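Local coordinates for alpha-L-arabinofuranosidase B (Aspergillus kawachii, PDB 6SXT), which hydrolyses terminal non-reducing alpha-L-arabinofuranosyl residues from arabinoxylan, arabinan and related plant polysaccharides, as a retaining enzyme of glycoside hydrolase family 54, at residues T140-E145 with N266-E271; G235-A240 with S256-D261; Y164-T169 with G293-G298. One frame throughout, in Å; residues are numbered along the deposited sequence.

Contact 1 of 3, residues T140-E145 with N266-E271; sequences TGDEAE and NPMSKE
The side chain of Lys270 curls over the tight turn of Thr140 to Glu143 and places its ammonium among the carbonyl oxygens of that turn. Trans at chi2, the chain folds back at its last two torsions (chi3 -58°, chi4 -71°), and this fold carries NZ to 2.7 Å from Glu143 O and 2.9 Å from Gly141 O. The donor is tilted modestly from the plane of the Glu143 carbonyl and stands above that of Gly141. Gly141 O thereby accepts twice, since Lys270 N also donates to it. In return Gly141 N gives a 2.7 Å bond to Lys270 O, and the two reciprocal backbone bonds form a single antiparallel bridge. The turn itself is type II', with Gly141 at positive phi, and the carboxylate of Glu143 folds back to accept from Thr140 N through OE1.

Farther along, Pro267, which follows a cis peptide bond, presents CB to the Asp142 carboxylate, 3.5 Å from Asp142 CG, while Asp142 OD1 receives Met268 N from above the carboxylate plane at 2.9 Å. One water bridges Asp142 OD2 to Asn266 OD1; another lies within bonding distance of Asp142 OD1 and the same Asn266 oxygen. Glu145 slides past the lysine chain in the opposite direction, with OE2 3.4 Å from Lys270 CD; its other oxygen, OE1, is held by Asn166.

The contact thus joins two irregular loops of the catalytic domain, one leading into strand 145-152 and the other into strand 273-276. Its chemistry implies that a buried ammonium is satisfied largely by main-chain carbonyls. Asp142 OD1 lies 5.1 Å and Glu145 OE2 4.8 Å from Lys270 NZ, and these carboxylates probably stabilise its charge through space.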
loop_
_atom_site.group_PDB
_atom_site.type_symbol
_atom_site.label_atom_id
_atom_site.label_comp_id
_atom_site.label_asym_id
_atom_site.label_seq_id
_atom_site.Cartn_x
_atom_site.Cartn_y
_atom_site.Cartn_z
ATOM N N THR A 140 11.108 -13.143 21.248
ATOM C CA THR A 140 12.513 -12.730 21.117
ATOM C C THR A 140 13.400 -13.971 21.137
ATOM O O THR A 140 12.903 -15.067 21.492
ATOM C CB THR A 140 12.915 -11.704 22.191
ATOM O OG1 THR A 140 12.763 -12.351 23.449
ATOM C CG2 THR A 140 12.100 -10.428 22.078
ATOM N N GLY A 141 14.638 -13.806 20.698
ATOM C CA GLY A 141 15.578 -14.933 20.683
ATOM C C GLY A 141 15.027 -16.063 19.825
ATOM O O GLY A 141 14.661 -15.783 18.664
ATOM N N ASP A 142 15.007 -17.277 20.344
ATOM C CA ASP A 142 14.567 -18.464 19.566
ATOM C C ASP A 142 13.129 -18.812 19.921
ATOM O O ASP A 142 12.687 -19.928 19.661
ATOM C CB ASP A 142 15.550 -19.630 19.831
ATOM C CG ASP A 142 15.580 -20.645 18.695
ATOM O OD1 ASP A 142 15.506 -20.207 17.496
ATOM O OD2 ASP A 142 15.728 -21.839 19.037
ATOM N N GLU A 143 12.400 -17.924 20.603
ATOM C CA GLU A 143 11.019 -18.221 21.034
ATOM C C GLU A 143 10.106 -18.391 19.806
ATOM O O GLU A 143 10.300 -17.678 18.801
ATOM C CB GLU A 143 10.430 -17.131 21.912
ATOM C CG GLU A 143 11.106 -17.046 23.285
ATOM C CD GLU A 143 10.776 -15.777 24.029
ATOM O OE1 GLU A 143 10.092 -14.863 23.483
ATOM O OE2 GLU A 143 11.192 -15.707 25.203
ATOM N N ALA A 144 9.099 -19.231 19.986
ATOM C CA ALA A 144 8.143 -19.533 18.921
ATOM C C ALA A 144 7.196 -18.351 18.715
ATOM O O ALA A 144 6.717 -17.735 19.657
ATOM C CB ALA A 144 7.396 -20.773 19.220
ATOM N N GLU A 145 6.814 -18.211 17.453
ATOM C CA GLU A 145 5.751 -17.253 17.072
ATOM C C GLU A 145 5.076 -17.714 15.785
ATOM O O GLU A 145 5.646 -18.432 14.988
ATOM C CB GLU A 145 6.319 -15.843 16.856
ATOM C CG GLU A 145 7.296 -15.711 15.717
ATOM C CD GLU A 145 7.873 -14.340 15.480
ATOM O OE1 GLU A 145 7.428 -13.389 16.177
ATOM O OE2 GLU A 145 8.802 -14.204 14.670
ATOM N N ASN A 266 20.162 -20.473 13.229
ATOM C CA ASN A 266 19.688 -21.379 14.260
ATOM C C ASN A 266 20.729 -21.410 15.371
ATOM O O ASN A 266 21.874 -21.703 15.042
ATOM C CB ASN A 266 19.455 -22.795 13.734
ATOM C CG ASN A 266 18.834 -23.692 14.741
ATOM O OD1 ASN A 266 17.816 -23.387 15.362
ATOM N ND2 ASN A 266 19.444 -24.868 14.937
ATOM N N PRO A 267 20.368 -21.101 16.628
ATOM C CA PRO A 267 19.066 -20.528 16.976
ATOM C C PRO A 267 18.923 -19.122 16.367
ATOM O O PRO A 267 19.852 -18.452 15.922
ATOM C CB PRO A 267 19.060 -20.404 18.504
ATOM C CG PRO A 267 20.533 -20.319 18.835
ATOM C CD PRO A 267 21.211 -21.224 17.835
ATOM N N MET A 268 17.661 -18.649 16.338
ATOM C CA MET A 268 17.368 -17.262 15.917
ATOM C C MET A 268 17.676 -16.299 17.066
ATOM O O MET A 268 17.742 -16.778 18.244
ATOM C CB MET A 268 15.875 -17.121 15.518
ATOM C CG MET A 268 15.511 -17.940 14.284
ATOM S SD MET A 268 16.114 -17.390 12.755
ATOM C CE MET A 268 15.049 -15.942 12.513
ATOM N N SER A 269 17.759 -15.018 16.716
ATOM C CA SER A 269 18.060 -13.881 17.619
ATOM C C SER A 269 16.982 -12.792 17.466
ATOM O O SER A 269 17.326 -11.646 17.192
ATOM C CB SER A 269 19.407 -13.337 17.301
ATOM O OG SER A 269 20.358 -14.364 17.490
ATOM N N LYS A 270 15.711 -13.174 17.557
ATOM C CA LYS A 270 14.666 -12.162 17.265
ATOM C C LYS A 270 14.679 -11.082 18.344
ATOM O O LYS A 270 14.975 -11.404 19.544
ATOM C CB LYS A 270 13.319 -12.839 17.182
ATOM C CG LYS A 270 13.285 -13.846 16.039
ATOM C CD LYS A 270 11.928 -14.415 15.867
ATOM C CE LYS A 270 11.390 -15.091 17.066
ATOM N NZ LYS A 270 12.144 -16.369 17.290
ATOM N N GLU A 271 14.328 -9.864 17.953
ATOM C CA GLU A 271 14.408 -8.705 18.873
ATOM C C GLU A 271 13.018 -8.225 19.309
ATOM O O GLU A 271 12.954 -7.430 20.254
ATOM C CB GLU A 271 15.229 -7.625 18.204
ATOM C CG GLU A 271 16.644 -8.106 17.854
ATOM C CD GLU A 271 17.615 -7.001 17.501
ATOM O OE1 GLU A 271 17.239 -5.816 17.576
ATOM O OE2 GLU A 271 18.745 -7.341 17.037
HETATM O O HOH W 1 15.619 -21.618 15.208
HETATM O O HOH W 2 17.058 -23.834 17.925
#

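Contact 2 of 3, residues G235-A240 with S256-D261; sequences GADKWA and SGARPD. With EDO (1,2-ethanediol), chain B.
A guanidinium lies almost flat beside an indole here: the planes of Arg259 and Trp239 are only 13° apart, yet it is Trp239 CB, 3.9 Å from Arg259 NH1, that sits over the guanidinium face, offset toward its rim. The chain of Arg259 bends at chi2 (-84°) and returns toward residues 235-240, bringing NH2 to Gly235 O at 3.0 Å. That bond is nearly straight and lies in the plane of both groups, on a lone pair of the carbonyl. NE donates to a water that also accepts from Asp237 N, and NH1 forms a salt bridge with Glu180, so the guanidinium is held along several of its edges.

Trp239 stands on the hairpin of strands 238-245 and 250-257. It forms an antiparallel hydrogen-bonded pair with Gly257, with Trp239 N to Gly257 O and Gly257 N to Trp239 O both at 2.9 Å; the next pair, Ala240 with Ser256, is non-hydrogen-bonded. The indole turns across the departing chain, where NE1 makes a weak bond near the ring plane to Ala258 O, which also accepts from Tyr255 OH. Pro260 crosses the indole at about a right angle, its CD 3.6 Å from Trp239 NE1, and Phe209 of strand 208-209 touches both residues.

Just before the strand, Asp237 closes the contact. Its CG stands anti to the backbone N (chi1 -158°), which lets OD1 accept from Arg259 N at 3.0 Å, on the anti side but well out of the carboxylate plane; a second water lies within bonding distance of both OD1 and Arg259 O. Since the carboxylate bonds to the main chain while the guanidinium charge is paired with Glu180, the chemistry implies that Asp237 and Arg259 join the type II turn of residues 235-238 to the outgoing loop without a direct salt bridge between them.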
loop_
_atom_site.group_PDB
_atom_site.type_symbol
_atom_site.label_atom_id
_atom_site.label_comp_id
_atom_site.label_asym_id
_atom_site.label_seq_id
_atom_site.Cartn_x
_atom_site.Cartn_y
_atom_site.Cartn_z
ATOM N N GLY A 235 9.860 -21.527 15.097
ATOM C CA GLY A 235 10.198 -21.975 16.450
ATOM C C GLY A 235 11.634 -22.481 16.442
ATOM O O GLY A 235 12.402 -22.092 15.602
ATOM N N ALA A 236 11.929 -23.378 17.387
ATOM C CA ALA A 236 13.298 -23.912 17.585
ATOM C C ALA A 236 13.663 -24.854 16.434
ATOM O O ALA A 236 13.150 -25.969 16.445
ATOM C CB ALA A 236 13.308 -24.598 18.939
ATOM N N ASP A 237 14.445 -24.344 15.522
ATOM C CA ASP A 237 14.903 -25.018 14.283
ATOM C C ASP A 237 13.691 -25.560 13.533
ATOM O O ASP A 237 13.744 -26.654 12.932
ATOM C CB ASP A 237 15.840 -26.181 14.625
ATOM C CG ASP A 237 16.732 -26.560 13.471
ATOM O OD1 ASP A 237 16.829 -25.816 12.526
ATOM O OD2 ASP A 237 17.439 -27.575 13.635
ATOM N N LYS A 238 12.607 -24.786 13.495
ATOM C CA LYS A 238 11.497 -25.143 12.578
ATOM C C LYS A 238 10.851 -23.833 12.108
ATOM O O LYS A 238 10.795 -22.860 12.897
ATOM C CB LYS A 238 10.413 -26.054 13.167
ATOM C CG LYS A 238 9.722 -25.608 14.441
ATOM C CD LYS A 238 8.784 -26.684 15.033
ATOM C CE LYS A 238 7.962 -26.166 16.201
ATOM N NZ LYS A 238 7.187 -27.253 16.856
ATOM N N TRP A 239 10.347 -23.816 10.879
ATOM C CA TRP A 239 9.559 -22.646 10.408
ATOM C C TRP A 239 8.737 -23.090 9.216
ATOM O O TRP A 239 8.962 -24.198 8.658
ATOM C CB TRP A 239 10.461 -21.474 10.054
ATOM C CG TRP A 239 11.391 -21.747 8.931
ATOM C CD1 TRP A 239 12.470 -22.604 8.979
ATOM C CD2 TRP A 239 11.354 -21.220 7.609
ATOM N NE1 TRP A 239 13.122 -22.570 7.802
ATOM C CE2 TRP A 239 12.432 -21.767 6.897
ATOM C CE3 TRP A 239 10.502 -20.331 6.925
ATOM C CZ2 TRP A 239 12.671 -21.479 5.561
ATOM C CZ3 TRP A 239 10.743 -20.055 5.619
ATOM C CH2 TRP A 239 11.801 -20.619 4.920
ATOM N N ALA A 240 7.793 -22.254 8.810
ATOM C CA ALA A 240 6.898 -22.641 7.707
ATOM C C ALA A 240 6.363 -21.420 6.969
ATOM O O ALA A 240 6.242 -20.323 7.562
ATOM C CB ALA A 240 5.746 -23.427 8.228
ATOM N N SER A 256 7.971 -26.177 5.168
ATOM C CA SER A 256 7.844 -26.530 6.596
ATOM C C SER A 256 9.025 -27.396 6.992
ATOM O O SER A 256 9.278 -28.381 6.325
ATOM C CB SER A 256 6.591 -27.285 6.901
ATOM O OG SER A 256 6.576 -27.653 8.277
ATOM N N GLY A 257 9.767 -26.957 7.993
ATOM C CA GLY A 257 10.883 -27.780 8.433
ATOM C C GLY A 257 12.000 -26.953 8.961
ATOM O O GLY A 257 11.771 -25.853 9.452
ATOM N N ALA A 258 13.197 -27.534 8.937
ATOM C CA ALA A 258 14.349 -26.961 9.641
ATOM C C ALA A 258 14.731 -25.569 9.162
ATOM O O ALA A 258 14.544 -25.137 7.993
ATOM C CB ALA A 258 15.506 -27.930 9.485
ATOM N N ARG A 259 15.398 -24.804 10.052
ATOM C CA ARG A 259 16.015 -23.558 9.622
ATOM C C ARG A 259 17.016 -23.774 8.503
ATOM O O ARG A 259 17.570 -24.889 8.420
ATOM C CB ARG A 259 16.787 -22.793 10.712
ATOM C CG ARG A 259 15.925 -22.325 11.879
ATOM C CD ARG A 259 15.212 -21.004 11.607
ATOM N NE ARG A 259 14.227 -20.812 12.664
ATOM C CZ ARG A 259 13.239 -19.892 12.610
ATOM N NH1 ARG A 259 13.139 -19.061 11.600
ATOM N NH2 ARG A 259 12.409 -19.860 13.600
ATOM N N PRO A 260 17.211 -22.780 7.618
ATOM C CA PRO A 260 18.173 -22.867 6.535
ATOM C C PRO A 260 19.541 -23.172 7.173
ATOM O O PRO A 260 19.854 -22.545 8.169
ATOM C CB PRO A 260 18.171 -21.509 5.872
ATOM C CG PRO A 260 16.780 -20.927 6.197
ATOM C CD PRO A 260 16.509 -21.461 7.562
ATOM N N ASP A 261 20.266 -24.133 6.608
ATOM C CA ASP A 261 21.543 -24.619 7.201
ATOM C C ASP A 261 22.633 -23.627 6.743
ATOM O O ASP A 261 23.529 -23.984 5.949
ATOM C CB ASP A 261 21.759 -26.105 6.848
ATOM C CG ASP A 261 20.829 -27.159 7.509
ATOM O OD1 ASP A 261 20.471 -27.040 8.689
ATOM O OD2 ASP A 261 20.459 -28.144 6.831
HETATM C C1 EDO B . 9.271 -24.607 19.247
HETATM O O1 EDO B . 10.241 -23.703 19.466
HETATM C C2 EDO B . 8.287 -24.560 20.307
HETATM O O2 EDO B . 7.002 -24.616 19.709
HETATM O O HOH W 1 15.619 -21.618 15.208
HETATM O O HOH W 3 18.645 -26.215 10.575
#

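Contact 3 of 3, residues Y164-T169 with G293-G298; sequences YGNAET and GVMTSG. With EDO (1,2-ethanediol), chain N.
Within the beta-rich catalytic domain, which belongs to the concanavalin-like clan, this buried contact packs strand 288-296 of the large antiparallel sheet against a corner of the chain at Gly165, where it passes from strand 163-164 into strand 166-167. The two partners run in nearly the same direction, 7° apart over their touching parts, but they share no clear hydrogen bond and meet through side chains packed on each other and on main chain.

Tyr164 reaches across with CG anti to its backbone N, which sends the ring toward Gly293 and Val294. Its CE2 lies 3.6 Å from Val294 O, which sits at the ring edge, and OH comes to 3.5 Å from the carbonyl carbon of Gly293. The phenol approaches main chain at this point because Gly293 has no side chain in its path. His19 takes up the hydroxyl in a hydrogen bond, and Phe290, on the same strand as Gly293, meets the ring at an inclined angle.

Met295 is the other main side chain here. Its sulfur lies above the face of Tyr164, 5.4 Å from the ring centroid and 25° off the normal, a distant Met-aromatic contact. SD also packs on the corner itself, 3.9 Å from Gly165 CA. The side chain bends at chi3 (65°), which swings the terminal methyl toward Asn166, whose amide is also hydrogen-bonded to Ala139 and Gly272. The two side chains meet at about a right angle, with Met295 CE 3.8 Å from Asn166 CB and 3.9 Å from Asn166 ND2.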
loop_
_atom_site.group_PDB
_atom_site.type_symbol
_atom_site.label_atom_id
_atom_site.label_comp_id
_atom_site.label_asym_id
_atom_site.label_seq_id
_atom_site.Cartn_x
_atom_site.Cartn_y
_atom_site.Cartn_z
ATOM N N TYR A 164 6.106 -7.776 6.861
ATOM C CA TYR A 164 5.278 -7.624 8.069
ATOM C C TYR A 164 5.769 -8.653 9.064
ATOM O O TYR A 164 5.757 -9.873 8.773
ATOM C CB TYR A 164 3.786 -7.843 7.801
ATOM C CG TYR A 164 2.937 -7.806 9.041
ATOM C CD1 TYR A 164 2.814 -6.640 9.778
ATOM C CD2 TYR A 164 2.290 -8.932 9.544
ATOM C CE1 TYR A 164 2.048 -6.571 10.928
ATOM C CE2 TYR A 164 1.499 -8.887 10.678
ATOM C CZ TYR A 164 1.368 -7.700 11.390
ATOM O OH TYR A 164 0.605 -7.691 12.527
ATOM N N GLY A 165 6.215 -8.192 10.238
ATOM C CA GLY A 165 6.576 -9.103 11.319
ATOM C C GLY A 165 7.722 -8.628 12.183
ATOM O O GLY A 165 7.871 -7.438 12.426
ATOM N N ASN A 166 8.509 -9.580 12.678
ATOM C CA ASN A 166 9.442 -9.391 13.807
ATOM C C ASN A 166 10.762 -8.827 13.281
ATOM O O ASN A 166 11.311 -9.372 12.291
ATOM C CB ASN A 166 9.663 -10.737 14.492
ATOM C CG ASN A 166 10.159 -10.665 15.922
ATOM O OD1 ASN A 166 11.120 -9.926 16.187
ATOM N ND2 ASN A 166 9.509 -11.366 16.834
ATOM N N ALA A 167 11.259 -7.762 13.907
ATOM C CA ALA A 167 12.469 -7.100 13.429
ATOM C C ALA A 167 13.304 -6.512 14.565
ATOM O O ALA A 167 12.996 -6.733 15.714
ATOM C CB ALA A 167 12.136 -6.102 12.381
ATOM N N GLU A 168 14.315 -5.752 14.158
ATOM C CA GLU A 168 15.322 -5.212 15.082
ATOM C C GLU A 168 14.801 -3.956 15.763
ATOM O O GLU A 168 14.189 -3.095 15.111
ATOM C CB GLU A 168 16.562 -4.851 14.300
ATOM C CG GLU A 168 17.258 -6.044 13.708
ATOM C CD GLU A 168 16.962 -6.277 12.245
ATOM O OE1 GLU A 168 15.880 -5.831 11.797
ATOM O OE2 GLU A 168 17.854 -6.859 11.555
ATOM N N THR A 169 15.076 -3.790 17.056
ATOM C CA THR A 169 14.604 -2.605 17.786
ATOM C C THR A 169 15.392 -1.358 17.427
ATOM O O THR A 169 14.899 -0.277 17.712
ATOM C CB THR A 169 14.630 -2.826 19.294
ATOM O OG1 THR A 169 15.959 -3.216 19.659
ATOM C CG2 THR A 169 13.673 -3.896 19.732
ATOM N N GLY A 293 -3.569 -8.332 9.812
ATOM C CA GLY A 293 -2.527 -9.296 10.161
ATOM C C GLY A 293 -2.327 -9.318 11.658
ATOM O O GLY A 293 -2.777 -8.417 12.372
ATOM N N VAL A 294 -1.615 -10.350 12.094
ATOM C CA VAL A 294 -1.320 -10.532 13.520
ATOM C C VAL A 294 0.073 -11.119 13.687
ATOM O O VAL A 294 0.602 -11.733 12.761
ATOM C CB VAL A 294 -2.340 -11.402 14.236
ATOM C CG1 VAL A 294 -3.796 -11.024 13.996
ATOM C CG2 VAL A 294 -2.098 -12.877 13.963
ATOM N N MET A 295 0.546 -11.041 14.936
ATOM C CA MET A 295 1.692 -11.839 15.429
ATOM C C MET A 295 1.231 -12.511 16.711
ATOM O O MET A 295 0.424 -11.940 17.464
ATOM C CB MET A 295 2.928 -10.984 15.716
ATOM C CG MET A 295 3.458 -10.348 14.438
ATOM S SD MET A 295 4.751 -9.118 14.803
ATOM C CE MET A 295 6.043 -10.173 15.490
ATOM N N THR A 296 1.685 -13.742 16.897
ATOM C CA THR A 296 1.300 -14.580 18.050
ATOM C C THR A 296 2.506 -14.923 18.908
ATOM O O THR A 296 3.627 -14.789 18.491
ATOM C CB THR A 296 0.587 -15.871 17.641
ATOM O OG1 THR A 296 1.580 -16.789 17.149
ATOM C CG2 THR A 296 -0.481 -15.662 16.610
ATOM N N SER A 297 2.206 -15.360 20.125
ATOM C CA SER A 297 3.179 -16.064 20.998
ATOM C C SER A 297 2.933 -17.558 20.845
ATOM O O SER A 297 1.807 -17.946 20.947
ATOM C CB SER A 297 3.006 -15.594 22.428
ATOM O OG SER A 297 3.697 -16.440 23.325
ATOM N N GLY A 298 3.950 -18.354 20.643
ATOM C CA GLY A 298 3.782 -19.782 20.413
ATOM C C GLY A 298 3.712 -20.084 18.926
ATOM O O GLY A 298 3.410 -19.205 18.097
HETATM C C1 EDO N . 17.112 -6.996 22.029
HETATM O O1 EDO N . 17.250 -5.836 21.257
HETATM C C2 EDO N . 15.688 -7.355 22.285
HETATM O O2 EDO N . 15.568 -8.545 23.082
#

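All three contacts lie in the catalytic domain. Along the chain, contact 2 is nested within the loops closed by contacts 1 and 3, whose own segments alternate. Contacts 1 and 2 have centres 11 Å apart and pack directly, with Met268 CG 3.4 Å from Arg259 CZ; they also share the water near Asp142 and Arg259. Contact 1 meets contact 3 through a probable hydrogen bond between Gly298 N and Ala144 O (3.0 Å). Contacts 2 and 3 do not touch, though both reach the large sheet. Between nearest atoms, the side chain of Met268 is about 7 Å from that of the nucleophile Glu205, while the side chain of Pro260 and the residue Gly165 each lie about 11 Å from the bound inhibitor.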